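Local coordinates for protein DegT/DnrJ/EryC1/StrS aminotransferase (Brucella abortus 2308, PDB 4QGR) that binds pyridoxal 5'-phosphate and probably acts as an aminotransferase of the DegT/DnrJ/EryC1/StrS type, at residues Ser115-Leu123 / Asp145-Ile156; Lys279-Leu287 / Ala296-Asn304. All blocks are in the same frame, centred on the assembly; numbering follows the deposited sequence.

Overall arrangement
The two contacts lie in series along the chain, with centres about 18 Å apart. Contact 1 (115-123 with 145-156) belongs to the large cofactor-binding part of the fold. In contact 2, the loop 279-287 that follows the long helix 247-278 meets strand 298-301. They touch directly: Y116 OH and E301 OE2 are 2.5 Å apart, a probable hydrogen bond, and F147 CE2 packs 3.3 Å from S299 OG. Contact 1 is the nearer to the cofactor. The side chain of L146 comes to about 5 Å from bound pyridoxal phosphate, and that of F147 to about 4 Å from cofactor-binding Q173. In contact 2, the S299 side chain stays about 11 Å from the cofactor.

Contact 1 of 2, residues Ser115-Leu123 / Asp145-Ile156; sequences SYNMNVEQL and DLFGLAASYNRI
N117 and A151 lie side by side with their CA atoms 5.7 Å apart, and V120 and I156 continue the pairing in the first turns of the two helices. Both loops follow strands of the mixed sheet in the fold type I aminotransferase architecture expected of this family. The N117 amide joins the loops with both of its ends. OD1 accepts from L146 N at 2.8 Å, in the carbonyl plane and on a lone pair. ND2 donates to L149 O at 2.9 Å, but from above the carbonyl plane of L149. CG of N117 lies beside its own backbone N (chi1 -75°), which turns the amide toward the other loop. The N117 backbone N is held in turn by S115 OG in an ST turn. Water links S115 O to L146 O, M118 O to S152 N, and N117 ND2 to A150 O.

Next to the amide, L146 CD2 packs on Y116 CB. The Y116 and F147 rings meet obliquely, with CD2 of Y116 at the edge of the F147 ring, 3.7 Å from CE2. The hydroxyl of Y116 goes on to E301. F147 N donates to Q173 OE1, so the 145-156 loop is tied to a residue that binds the cofactor.

At the helix starts apolar packing is flanked by a salt bridge. V120 puts CG2 against I156 CG1, while L123 CD2 meets I156 CG2. N119 caps helix 120-133 by accepting from Q122 N. V120 CG1 sits over one face of the R155 guanidinium, 4.1 Å above its plane. R155 NH2 donates to E121 OE2 at 2.6 Å, an almost straight hydrogen bond (171°) within the salt bridge; OE2 lies in the guanidinium plane, but NH2 comes from above the carboxylate plane.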
# COMPACT_ATOMS: atom_id res chain seq x y z
N SER A 115 27.81 -15.17 4.00
CA SER A 115 26.87 -14.24 4.58
C SER A 115 25.55 -14.12 3.77
O SER A 115 24.56 -13.62 4.31
CB SER A 115 27.53 -12.87 4.71
OG SER A 115 27.60 -12.22 3.45
N TYR A 116 25.59 -14.48 2.49
CA TYR A 116 24.47 -14.31 1.56
C TYR A 116 24.11 -12.85 1.33
O TYR A 116 23.02 -12.54 0.80
CB TYR A 116 23.23 -15.10 2.02
CG TYR A 116 23.52 -16.52 2.39
CD1 TYR A 116 24.29 -17.34 1.57
CD2 TYR A 116 23.03 -17.08 3.59
CE1 TYR A 116 24.54 -18.66 1.90
CE2 TYR A 116 23.27 -18.40 3.91
CZ TYR A 116 24.03 -19.19 3.05
OH TYR A 116 24.32 -20.50 3.36
N ASN A 117 25.03 -11.96 1.68
CA ASN A 117 24.84 -10.53 1.52
C ASN A 117 25.76 -9.94 0.41
O ASN A 117 26.76 -10.54 0.04
CB ASN A 117 25.06 -9.82 2.87
CG ASN A 117 23.88 -10.01 3.81
OD1 ASN A 117 22.75 -10.18 3.36
ND2 ASN A 117 24.12 -9.90 5.11
N MET A 118 25.38 -8.78 -0.09
CA MET A 118 26.02 -8.14 -1.28
C MET A 118 27.55 -8.19 -1.21
O MET A 118 28.16 -7.73 -0.25
CB MET A 118 25.57 -6.68 -1.38
CG MET A 118 26.13 -5.94 -2.61
SD MET A 118 25.48 -4.29 -2.85
CE MET A 118 23.78 -4.58 -3.33
N ASN A 119 28.15 -8.68 -2.30
CA ASN A 119 29.59 -8.79 -2.46
C ASN A 119 30.14 -7.38 -2.76
O ASN A 119 29.78 -6.72 -3.75
CB ASN A 119 29.90 -9.75 -3.64
CG ASN A 119 31.38 -9.85 -3.98
OD1 ASN A 119 32.09 -8.87 -4.00
ND2 ASN A 119 31.82 -11.04 -4.34
N VAL A 120 31.00 -6.91 -1.88
CA VAL A 120 31.45 -5.53 -1.95
C VAL A 120 32.39 -5.27 -3.13
O VAL A 120 32.32 -4.20 -3.77
CB VAL A 120 32.10 -5.17 -0.62
CG1 VAL A 120 32.91 -3.88 -0.75
CG2 VAL A 120 30.99 -5.12 0.43
N GLU A 121 33.31 -6.20 -3.38
CA GLU A 121 34.26 -6.00 -4.46
C GLU A 121 33.54 -5.94 -5.79
O GLU A 121 33.89 -5.13 -6.68
CB GLU A 121 35.29 -7.13 -4.53
CG GLU A 121 36.35 -7.08 -3.44
CD GLU A 121 35.92 -7.65 -2.10
OE1 GLU A 121 34.83 -8.27 -1.98
OE2 GLU A 121 36.72 -7.46 -1.14
N GLN A 122 32.55 -6.81 -5.94
CA GLN A 122 31.79 -6.84 -7.18
C GLN A 122 30.87 -5.63 -7.33
O GLN A 122 30.69 -5.16 -8.43
CB GLN A 122 31.01 -8.14 -7.33
CG GLN A 122 30.67 -8.39 -8.80
CD GLN A 122 29.68 -9.49 -9.05
OE1 GLN A 122 28.77 -9.73 -8.24
NE2 GLN A 122 29.80 -10.12 -10.20
N LEU A 123 30.33 -5.11 -6.23
CA LEU A 123 29.61 -3.85 -6.25
C LEU A 123 30.49 -2.74 -6.88
O LEU A 123 30.05 -1.99 -7.76
CB LEU A 123 29.24 -3.43 -4.84
CG LEU A 123 28.70 -2.04 -4.60
CD1 LEU A 123 27.43 -1.81 -5.39
CD2 LEU A 123 28.50 -1.68 -3.11
N ASP A 145 19.91 -6.86 4.34
CA ASP A 145 20.37 -7.60 5.48
C ASP A 145 19.71 -8.96 5.43
O ASP A 145 18.70 -9.18 6.08
CB ASP A 145 19.97 -6.89 6.76
CG ASP A 145 20.51 -5.49 6.85
OD1 ASP A 145 21.63 -5.23 6.35
OD2 ASP A 145 19.80 -4.62 7.45
N LEU A 146 20.22 -9.89 4.62
CA LEU A 146 19.45 -11.08 4.30
C LEU A 146 19.34 -12.00 5.50
O LEU A 146 20.31 -12.24 6.17
CB LEU A 146 20.01 -11.84 3.08
CG LEU A 146 19.03 -12.79 2.39
CD1 LEU A 146 17.85 -12.03 1.79
CD2 LEU A 146 19.68 -13.62 1.30
N PHE A 147 18.16 -12.52 5.75
CA PHE A 147 17.88 -13.48 6.86
C PHE A 147 18.10 -12.91 8.24
O PHE A 147 18.08 -13.65 9.23
CB PHE A 147 18.65 -14.83 6.71
CG PHE A 147 18.44 -15.51 5.36
CD1 PHE A 147 17.21 -15.50 4.71
CD2 PHE A 147 19.49 -16.15 4.75
CE1 PHE A 147 17.04 -16.14 3.48
CE2 PHE A 147 19.31 -16.82 3.51
CZ PHE A 147 18.07 -16.82 2.88
N GLY A 148 18.30 -11.60 8.30
CA GLY A 148 18.52 -10.91 9.60
C GLY A 148 19.91 -10.46 9.90
O GLY A 148 20.14 -9.78 10.92
N LEU A 149 20.85 -10.79 9.00
CA LEU A 149 22.27 -10.54 9.22
C LEU A 149 22.68 -9.25 8.52
O LEU A 149 22.46 -9.12 7.32
CB LEU A 149 23.07 -11.69 8.63
CG LEU A 149 24.62 -11.65 8.77
CD1 LEU A 149 24.97 -11.69 10.23
CD2 LEU A 149 25.24 -12.80 7.98
N ALA A 150 23.30 -8.31 9.26
CA ALA A 150 23.64 -7.02 8.68
C ALA A 150 24.68 -7.17 7.55
O ALA A 150 25.65 -7.94 7.67
CB ALA A 150 24.17 -6.04 9.72
N ALA A 151 24.44 -6.45 6.47
CA ALA A 151 25.38 -6.36 5.35
C ALA A 151 26.64 -5.57 5.77
O ALA A 151 26.72 -4.99 6.87
CB ALA A 151 24.70 -5.70 4.15
N SER A 152 27.60 -5.49 4.86
CA SER A 152 28.91 -4.92 5.19
C SER A 152 28.95 -3.44 4.98
O SER A 152 29.55 -2.98 4.01
CB SER A 152 30.01 -5.61 4.41
OG SER A 152 30.13 -6.93 4.88
N TYR A 153 28.30 -2.68 5.86
CA TYR A 153 28.02 -1.26 5.57
C TYR A 153 29.26 -0.37 5.53
O TYR A 153 29.23 0.63 4.79
CB TYR A 153 26.95 -0.68 6.54
CG TYR A 153 25.62 -1.29 6.18
CD1 TYR A 153 24.94 -0.84 5.04
CD2 TYR A 153 25.07 -2.32 6.91
CE1 TYR A 153 23.74 -1.41 4.64
CE2 TYR A 153 23.87 -2.91 6.51
CZ TYR A 153 23.22 -2.45 5.36
OH TYR A 153 22.04 -3.03 4.88
N ASN A 154 30.32 -0.71 6.25
CA ASN A 154 31.51 0.19 6.19
C ASN A 154 32.14 0.15 4.83
O ASN A 154 32.38 1.19 4.24
CB ASN A 154 32.53 -0.15 7.25
CG ASN A 154 31.94 -0.08 8.63
OD1 ASN A 154 30.98 0.67 8.90
ND2 ASN A 154 32.44 -0.91 9.51
N ARG A 155 32.36 -1.05 4.29
CA ARG A 155 32.94 -1.14 2.96
C ARG A 155 31.99 -0.63 1.85
O ARG A 155 32.43 -0.02 0.86
CB ARG A 155 33.43 -2.54 2.69
CG ARG A 155 34.50 -2.95 3.71
CD ARG A 155 34.98 -4.36 3.53
NE ARG A 155 35.77 -4.43 2.31
CZ ARG A 155 35.90 -5.51 1.56
NH1 ARG A 155 35.31 -6.65 1.90
NH2 ARG A 155 36.64 -5.44 0.46
N ILE A 156 30.69 -0.91 1.99
CA ILE A 156 29.71 -0.41 1.05
C ILE A 156 29.65 1.12 1.04
O ILE A 156 29.62 1.75 -0.01
CB ILE A 156 28.31 -1.02 1.32
CG1 ILE A 156 28.34 -2.52 1.04
CG2 ILE A 156 27.24 -0.42 0.42
CD1 ILE A 156 27.07 -3.20 1.44
O HOH W 1 22.28 -14.22 5.62
O HOH W 2 27.09 -9.75 6.19
O HOH W 3 27.54 -7.14 2.38

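Contact 2 of 2, residues Lys279-Leu287 / Ala296-Asn304; sequences KDVVKVPEL and AQYSIESEN
K283 and E301 form an isolated antiparallel bridge, a hydrogen-bonded pair with CA atoms 5.0 Å apart. K283 N donates to E301 O, and E301 N returns a bond to K283 O; both are 3.0 Å long. The loop after helix 247-278 is thereby joined to strand 298-301.

The K283 side chain runs alongside that of E301, and both point the same way. Its CB lies 3.8 Å from E301 O, with E301 CB just beyond. CG is anti to the backbone N (chi1 -180°), and the chain stays extended to CE. CD reaches the carboxylate, 3.8 Å from OE1, and CE passes 4.1 Å from OE2. A bend at chi4 then sets NZ 3.6 Å from OE2, a long salt bridge. D114 is the stronger partner of this ammonium group. The carboxylate is shared too: OE1 pairs with R352, and OE2 meets the hydroxyl of Y116. The charges around E301 probably favour its ionised form.

Either side of the bridge, the side-chain contacts are largely apolar. V282 places CG1 by S302 CB and CG2 by I300 CD1. P285 crosses the Y298 side chain at about a right angle. Its CG sits over one face of the ring, 3.9 Å from the centroid, in a CH-pi contact. P285 CD lies against S299 O at 3.3 Å. The tyrosine hydroxyl lies near V284 CG1 and is hydrogen-bonded to N275. One water joins V281 O to E303 N.

Strand 298-301 also pairs with strand 353-356, through backbone bonds of Y298 with L356 and I300 with L354. V284 packs on N275 and L278 of helix 247-278, while I300 and S302 rest on L308 of helix 305-314. The strand thus lies between the 279-287 loop and its partner strand.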
# COMPACT_ATOMS: atom_id res chain seq x y z
N LYS A 279 27.21 -28.13 12.54
CA LYS A 279 28.32 -27.65 11.76
C LYS A 279 29.17 -28.73 11.08
O LYS A 279 29.81 -28.45 10.06
CB LYS A 279 29.23 -26.75 12.61
CG LYS A 279 29.91 -27.45 13.75
CD LYS A 279 30.64 -26.42 14.61
CE LYS A 279 31.17 -27.07 15.87
NZ LYS A 279 31.85 -26.05 16.72
N ASP A 280 29.16 -29.93 11.62
CA ASP A 280 29.93 -31.02 11.02
C ASP A 280 29.22 -31.82 9.92
O ASP A 280 29.86 -32.65 9.28
CB ASP A 280 30.41 -31.99 12.10
CG ASP A 280 29.28 -32.65 12.86
OD1 ASP A 280 28.22 -32.02 13.16
OD2 ASP A 280 29.43 -33.83 13.17
N VAL A 281 27.91 -31.62 9.73
CA VAL A 281 27.17 -32.34 8.70
C VAL A 281 26.58 -31.41 7.61
O VAL A 281 26.28 -31.87 6.52
CB VAL A 281 26.03 -33.20 9.28
CG1 VAL A 281 26.59 -34.39 10.04
CG2 VAL A 281 25.08 -32.39 10.15
N VAL A 282 26.38 -30.13 7.92
CA VAL A 282 25.92 -29.17 6.93
C VAL A 282 26.64 -27.84 7.14
O VAL A 282 27.30 -27.65 8.14
CB VAL A 282 24.38 -28.91 7.00
CG1 VAL A 282 23.60 -30.15 6.58
CG2 VAL A 282 23.94 -28.41 8.36
N LYS A 283 26.50 -26.94 6.18
CA LYS A 283 27.09 -25.64 6.29
C LYS A 283 26.15 -24.74 7.07
O LYS A 283 25.00 -24.57 6.68
CB LYS A 283 27.40 -25.09 4.90
CG LYS A 283 28.04 -23.73 4.86
CD LYS A 283 28.66 -23.50 3.48
CE LYS A 283 29.46 -22.21 3.40
NZ LYS A 283 28.62 -21.08 3.82
N VAL A 284 26.64 -24.18 8.17
CA VAL A 284 25.79 -23.44 9.09
C VAL A 284 26.07 -21.93 8.97
O VAL A 284 27.17 -21.52 8.62
CB VAL A 284 25.90 -23.91 10.56
CG1 VAL A 284 25.48 -25.37 10.71
CG2 VAL A 284 27.30 -23.71 11.12
N PRO A 285 25.06 -21.11 9.26
CA PRO A 285 25.22 -19.67 9.21
C PRO A 285 25.94 -19.13 10.46
O PRO A 285 25.33 -18.73 11.44
CB PRO A 285 23.76 -19.19 9.11
CG PRO A 285 22.98 -20.23 9.90
CD PRO A 285 23.66 -21.52 9.56
N GLU A 286 27.26 -19.08 10.43
CA GLU A 286 28.02 -18.55 11.57
C GLU A 286 27.72 -17.06 11.83
O GLU A 286 27.49 -16.30 10.90
CB GLU A 286 29.53 -18.75 11.35
CG GLU A 286 29.95 -20.20 11.41
CD GLU A 286 30.12 -20.68 12.83
OE1 GLU A 286 30.81 -19.97 13.62
OE2 GLU A 286 29.57 -21.75 13.18
N LEU A 287 27.68 -16.69 13.10
CA LEU A 287 27.46 -15.32 13.50
C LEU A 287 28.82 -14.71 13.67
O LEU A 287 29.57 -15.11 14.54
CB LEU A 287 26.76 -15.24 14.84
CG LEU A 287 25.27 -15.03 14.88
CD1 LEU A 287 24.88 -14.99 16.35
CD2 LEU A 287 24.85 -13.75 14.14
N ALA A 296 15.57 -13.84 10.80
CA ALA A 296 14.34 -13.97 10.06
C ALA A 296 14.21 -15.37 9.49
O ALA A 296 13.11 -15.91 9.41
CB ALA A 296 14.30 -12.94 8.97
N GLN A 297 15.34 -15.94 9.06
CA GLN A 297 15.42 -17.35 8.67
C GLN A 297 16.74 -17.92 9.20
O GLN A 297 17.75 -17.18 9.33
CB GLN A 297 15.42 -17.54 7.13
CG GLN A 297 14.23 -16.87 6.45
CD GLN A 297 12.89 -17.47 6.74
OE1 GLN A 297 12.81 -18.61 7.20
NE2 GLN A 297 11.80 -16.71 6.43
N TYR A 298 16.74 -19.23 9.41
CA TYR A 298 17.93 -19.98 9.82
C TYR A 298 18.26 -20.87 8.63
O TYR A 298 17.56 -21.85 8.36
CB TYR A 298 17.70 -20.79 11.08
CG TYR A 298 18.96 -21.56 11.45
CD1 TYR A 298 19.21 -22.83 10.91
CD2 TYR A 298 19.95 -20.97 12.20
CE1 TYR A 298 20.41 -23.52 11.20
CE2 TYR A 298 21.15 -21.65 12.48
CZ TYR A 298 21.37 -22.91 11.95
OH TYR A 298 22.55 -23.60 12.23
N SER A 299 19.26 -20.45 7.85
CA SER A 299 19.53 -21.03 6.55
C SER A 299 20.86 -21.79 6.52
O SER A 299 21.93 -21.19 6.75
CB SER A 299 19.53 -19.94 5.50
OG SER A 299 18.23 -19.32 5.39
N ILE A 300 20.77 -23.06 6.14
CA ILE A 300 21.90 -23.98 6.02
C ILE A 300 22.12 -24.32 4.56
O ILE A 300 21.28 -24.01 3.72
CB ILE A 300 21.67 -25.29 6.81
CG1 ILE A 300 20.45 -26.03 6.27
CG2 ILE A 300 21.54 -24.93 8.27
CD1 ILE A 300 20.38 -27.49 6.58
N GLU A 301 23.24 -24.95 4.24
CA GLU A 301 23.41 -25.58 2.95
C GLU A 301 23.72 -27.04 3.16
O GLU A 301 24.48 -27.39 4.04
CB GLU A 301 24.51 -24.92 2.12
CG GLU A 301 24.29 -23.45 1.84
CD GLU A 301 25.55 -22.77 1.33
OE1 GLU A 301 26.29 -23.39 0.57
OE2 GLU A 301 25.79 -21.62 1.71
N SER A 302 23.15 -27.90 2.33
CA SER A 302 23.32 -29.33 2.46
C SER A 302 23.56 -30.02 1.13
O SER A 302 22.97 -29.63 0.14
CB SER A 302 22.06 -29.92 3.09
OG SER A 302 22.13 -31.32 3.20
N GLU A 303 24.42 -31.05 1.12
CA GLU A 303 24.44 -32.04 0.04
C GLU A 303 23.06 -32.70 -0.00
O GLU A 303 22.40 -32.81 1.04
CB GLU A 303 25.51 -33.13 0.28
N ASN A 304 22.62 -33.12 -1.20
CA ASN A 304 21.30 -33.71 -1.38
C ASN A 304 20.21 -32.95 -0.62
O ASN A 304 19.46 -33.54 0.18
CB ASN A 304 21.35 -35.17 -0.96
CG ASN A 304 22.38 -35.96 -1.74
OD1 ASN A 304 23.29 -36.56 -1.16
ND2 ASN A 304 22.27 -35.93 -3.06
O HOH W 4 25.90 -31.34 3.70
O HOH W 5 24.74 -21.20 6.06